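Local coordinates for SusD superfamily protein (Bacteroides thetaiotaomicron, PDB 3MCX) that is of unknown function but, as a zinc-binding SusD-family protein of the outer membrane, probably takes part in capturing nutrients at the cell surface, at residues Y236-Y241 against N382-R387. Numbering follows the deposited sequence. Where two conformers were deposited one is given.
Sequences YQLYSY and NDIISR. With ZN (zinc ion), chain E.
Leu238 and Arg387 carry most of this contact, their side chains crossing at about a right angle. The packed part is built around the leucine. Leu238 CB lies 3.7 Å from Arg387 CD, Leu238 CD1 sits over one face of the guanidinium, and Leu238 CD2 meets Ile384 CD1 at 3.8 Å. A branched leucine suits the place because its two methyls can serve different neighbours, one the arginine and the CB of Asp383, the other the isoleucine.

Arg387 has an extended chain from CG to NE (chi2 175°, chi3 172°), and its head reaches Asp383, four residues earlier. Arg387 NH1 donates to Asp383 O at 3.0 Å and forms a salt bridge with Asp383 OD1 at 3.1 Å; both acceptors lie close to the guanidinium plane, which fixes the rotation of the group. A long arginine suits both tasks, its apolar stem lying on Leu238 and Tyr239 O (Arg387 CB to Tyr239 O 3.6 Å) while its charged end grips Asp383. Aspartate fits because Asp383 OD1 also binds a zinc ion at 2.0 Å, making the arginine a second-shell partner of that metal ligand. Replacing Arg387 by an alanine is likely to leave Asp383 held by the zinc but without both NH1 bonds, and to uncover Leu238.

The looser side is polar and water-mediated: no direct hydrogen bond joins the two segments. Instead, one water accepts from Arg387 NE and donates to Leu238 O at 2.9 Å. Tyr241 CA comes within 3.4 Å of Arg387 O, without a hydrogen bond from its N, while its hydroxyl is hydrogen-bonded to Lys306 O.

Within the SusD-family fold, the contact lays the loop between helix 218-231 and strand 256-260 against the C-terminal end of helix 374-385. Ser357 and Tyr360 of helix 356-370 also touch Leu238, and helix 403-414 packs on Ile384 through Glu409 and Glu413.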
ATOM      1  N   TYR A 236       8.182  -7.427 -17.651  1.00  8.59           N
ATOM      2  CA  TYR A 236       6.851  -7.232 -17.052  1.00  8.12           C
ATOM      3  C   TYR A 236       5.885  -6.829 -18.155  1.00  8.53           C
ATOM      4  O   TYR A 236       6.292  -6.195 -19.139  1.00  8.73           O
ATOM      5  CB  TYR A 236       6.863  -6.137 -15.957  1.00  8.10           C
ATOM      6  CG  TYR A 236       7.929  -6.405 -14.914  1.00  8.05           C
ATOM      7  CD1 TYR A 236       7.712  -7.335 -13.919  1.00  8.45           C
ATOM      8  CD2 TYR A 236       9.184  -5.794 -14.981  1.00  8.00           C
ATOM      9  CE1 TYR A 236       8.693  -7.644 -12.995  1.00  8.07           C
ATOM     10  CE2 TYR A 236      10.166  -6.086 -14.040  1.00  8.48           C
ATOM     11  CZ  TYR A 236       9.929  -7.005 -13.057  1.00  7.48           C
ATOM     12  OH  TYR A 236      10.915  -7.333 -12.146  1.00  8.53           O
ATOM     13  N   GLN A 237       4.619  -7.221 -18.007  1.00  8.99           N
ATOM     14  CA  GLN A 237       3.571  -7.011 -19.025  0.50  9.49           C
ATOM     15  C   GLN A 237       2.258  -6.699 -18.334  1.00  8.86           C
ATOM     16  O   GLN A 237       1.903  -7.387 -17.372  1.00  8.57           O
ATOM     17  CB  GLN A 237       3.325  -8.302 -19.847  0.50  9.30           C
ATOM     18  CG  GLN A 237       4.296  -8.628 -20.938  0.50 13.23           C
ATOM     19  CD  GLN A 237       3.831  -9.816 -21.768  0.50 15.93           C
ATOM     20  OE1 GLN A 237       2.685 -10.290 -21.635  0.50 18.25           O
ATOM     21  NE2 GLN A 237       4.711 -10.309 -22.628  0.50 20.15           N
ATOM     22  N   LEU A 238       1.505  -5.717 -18.835  1.00  8.17           N
ATOM     23  CA  LEU A 238       0.149  -5.463 -18.350  1.00  7.40           C
ATOM     24  C   LEU A 238      -0.748  -6.684 -18.648  1.00  7.60           C
ATOM     25  O   LEU A 238      -0.606  -7.344 -19.699  1.00  6.94           O
ATOM     26  CB  LEU A 238      -0.439  -4.199 -19.018  1.00  8.37           C
ATOM     27  CG  LEU A 238       0.179  -2.878 -18.589  1.00  9.30           C
ATOM     28  CD1 LEU A 238      -0.407  -1.778 -19.447  1.00  7.83           C
ATOM     29  CD2 LEU A 238      -0.045  -2.582 -17.092  1.00  8.17           C
ATOM     30  N   TYR A 239      -1.650  -6.984 -17.723  1.00  7.78           N
ATOM     31  CA  TYR A 239      -2.628  -8.063 -17.940  1.00  7.94           C
ATOM     32  C   TYR A 239      -3.586  -7.703 -19.052  1.00  8.25           C
ATOM     33  O   TYR A 239      -4.080  -6.575 -19.124  1.00  7.80           O
ATOM     34  CB  TYR A 239      -3.429  -8.380 -16.668  1.00  7.82           C
ATOM     35  CG  TYR A 239      -2.516  -8.755 -15.503  1.00  7.94           C
ATOM     36  CD1 TYR A 239      -1.476  -9.669 -15.674  1.00  8.32           C
ATOM     37  CD2 TYR A 239      -2.697  -8.199 -14.267  1.00  7.62           C
ATOM     38  CE1 TYR A 239      -0.644  -9.996 -14.631  1.00  9.88           C
ATOM     39  CE2 TYR A 239      -1.847  -8.492 -13.200  1.00  7.95           C
ATOM     40  CZ  TYR A 239      -0.823  -9.419 -13.410  1.00 10.15           C
ATOM     41  OH  TYR A 239       0.081  -9.729 -12.419  1.00 10.91           O
ATOM     42  N   SER A 240      -3.867  -8.674 -19.904  1.00  7.11           N
ATOM     43  CA  SER A 240      -4.910  -8.529 -20.937  1.00  7.24           C
ATOM     44  C   SER A 240      -6.280  -8.651 -20.274  1.00  7.12           C
ATOM     45  O   SER A 240      -6.422  -9.158 -19.154  1.00  6.87           O
ATOM     46  CB  SER A 240      -4.799  -9.620 -21.991  1.00  7.72           C
ATOM     47  OG  SER A 240      -5.121 -10.886 -21.422  1.00  8.41           O
ATOM     48  N   TYR A 241      -7.304  -8.241 -21.006  1.00  7.19           N
ATOM     49  CA  TYR A 241      -8.689  -8.394 -20.568  1.00  6.89           C
ATOM     50  C   TYR A 241      -9.007  -9.878 -20.330  1.00  7.35           C
ATOM     51  O   TYR A 241      -9.688 -10.244 -19.352  1.00  6.77           O
ATOM     52  CB  TYR A 241      -9.583  -7.813 -21.655  1.00  6.60           C
ATOM     53  CG  TYR A 241     -11.056  -7.757 -21.343  1.00  7.87           C
ATOM     54  CD1 TYR A 241     -11.858  -8.868 -21.489  1.00 11.68           C
ATOM     55  CD2 TYR A 241     -11.638  -6.577 -20.927  1.00  9.21           C
ATOM     56  CE1 TYR A 241     -13.219  -8.801 -21.207  1.00 12.94           C
ATOM     57  CE2 TYR A 241     -12.986  -6.503 -20.650  1.00  9.92           C
ATOM     58  CZ  TYR A 241     -13.761  -7.601 -20.785  1.00 11.53           C
ATOM     59  OH  TYR A 241     -15.100  -7.505 -20.480  1.00 13.38           O
ATOM     60  N   ASN A 382      -4.813   5.155 -21.197  1.00  6.19           N
ATOM     61  CA  ASN A 382      -5.517   4.327 -22.180  1.00  6.14           C
ATOM     62  C   ASN A 382      -4.963   2.895 -22.251  1.00  6.38           C
ATOM     63  O   ASN A 382      -5.708   1.967 -22.546  1.00  6.97           O
ATOM     64  CB  ASN A 382      -5.560   4.997 -23.546  1.00  6.61           C
ATOM     65  CG  ASN A 382      -6.590   6.115 -23.597  1.00  5.99           C
ATOM     66  OD1 ASN A 382      -7.560   6.112 -22.813  1.00  7.57           O
ATOM     67  ND2 ASN A 382      -6.373   7.095 -24.480  1.00  6.25           N
ATOM     68  N   ASP A 383      -3.682   2.714 -21.916  1.00  7.63           N
ATOM     69  CA  ASP A 383      -3.106   1.357 -21.800  1.00  7.63           C
ATOM     70  C   ASP A 383      -3.820   0.535 -20.738  1.00  7.42           C
ATOM     71  O   ASP A 383      -3.946  -0.661 -20.877  1.00  7.48           O
ATOM     72  CB  ASP A 383      -1.614   1.421 -21.474  1.00  7.97           C
ATOM     73  CG  ASP A 383      -0.760   1.643 -22.703  1.00  9.58           C
ATOM     74  OD1 ASP A 383      -1.036   1.005 -23.735  1.00 10.97           O
ATOM     75  OD2 ASP A 383       0.197   2.470 -22.643  1.00 10.06           O
ATOM     76  N   ILE A 384      -4.287   1.175 -19.695  1.00  6.48           N
ATOM     77  CA  ILE A 384      -5.058   0.489 -18.668  1.00  6.23           C
ATOM     78  C   ILE A 384      -6.487   0.328 -19.150  1.00  6.94           C
ATOM     79  O   ILE A 384      -6.982  -0.791 -19.243  1.00  6.61           O
ATOM     80  CB  ILE A 384      -4.986   1.215 -17.324  1.00  7.31           C
ATOM     81  CG1 ILE A 384      -3.526   1.363 -16.854  1.00  7.19           C
ATOM     82  CG2 ILE A 384      -5.845   0.469 -16.301  1.00  5.40           C
ATOM     83  CD1 ILE A 384      -2.713   0.078 -16.729  1.00  9.07           C
ATOM     84  N   ILE A 385      -7.146   1.434 -19.493  1.00  6.58           N
ATOM     85  CA  ILE A 385      -8.561   1.394 -19.904  1.00  6.79           C
ATOM     86  C   ILE A 385      -8.787   0.351 -20.992  1.00  6.26           C
ATOM     87  O   ILE A 385      -9.706  -0.471 -20.881  1.00  6.74           O
ATOM     88  CB  ILE A 385      -9.096   2.799 -20.335  1.00  6.35           C
ATOM     89  CG1 ILE A 385      -9.100   3.777 -19.149  1.00  7.51           C
ATOM     90  CG2 ILE A 385     -10.552   2.693 -20.849  1.00  6.06           C
ATOM     91  CD1 ILE A 385      -9.415   5.250 -19.577  1.00  6.82           C
ATOM     92  N   SER A 386      -7.954   0.365 -22.032  1.00  5.37           N
ATOM     93  CA  SER A 386      -8.147  -0.514 -23.198  1.00  6.13           C
ATOM     94  C   SER A 386      -8.003  -1.996 -22.871  1.00  5.65           C
ATOM     95  O   SER A 386      -8.493  -2.834 -23.640  1.00  6.76           O
ATOM     96  CB  SER A 386      -7.173  -0.174 -24.321  1.00  6.13           C
ATOM     97  OG  SER A 386      -5.842  -0.443 -23.947  1.00  8.10           O
ATOM     98  N   ARG A 387      -7.323  -2.301 -21.764  1.00  5.72           N
ATOM     99  CA  ARG A 387      -7.136  -3.678 -21.297  1.00  6.32           C
ATOM    100  C   ARG A 387      -8.121  -4.093 -20.213  1.00  6.88           C
ATOM    101  O   ARG A 387      -7.995  -5.179 -19.613  1.00  8.59           O
ATOM    102  CB  ARG A 387      -5.672  -3.883 -20.830  1.00  6.35           C
ATOM    103  CG  ARG A 387      -4.644  -3.830 -21.939  1.00  6.26           C
ATOM    104  CD  ARG A 387      -3.244  -3.924 -21.378  1.00  6.50           C
ATOM    105  NE  ARG A 387      -2.232  -4.053 -22.401  1.00  7.17           N
ATOM    106  CZ  ARG A 387      -1.753  -3.048 -23.133  1.00  9.56           C
ATOM    107  NH1 ARG A 387      -2.142  -1.793 -22.919  1.00  8.04           N
ATOM    108  NH2 ARG A 387      -0.840  -3.290 -24.051  1.00 10.01           N
TER
HETATM  109 ZN    ZN E   4       0.218   0.792 -25.322  0.50 29.02          ZN
HETATM  110  O   HOH W   1      -1.609  -6.794 -22.362  1.00 18.20           O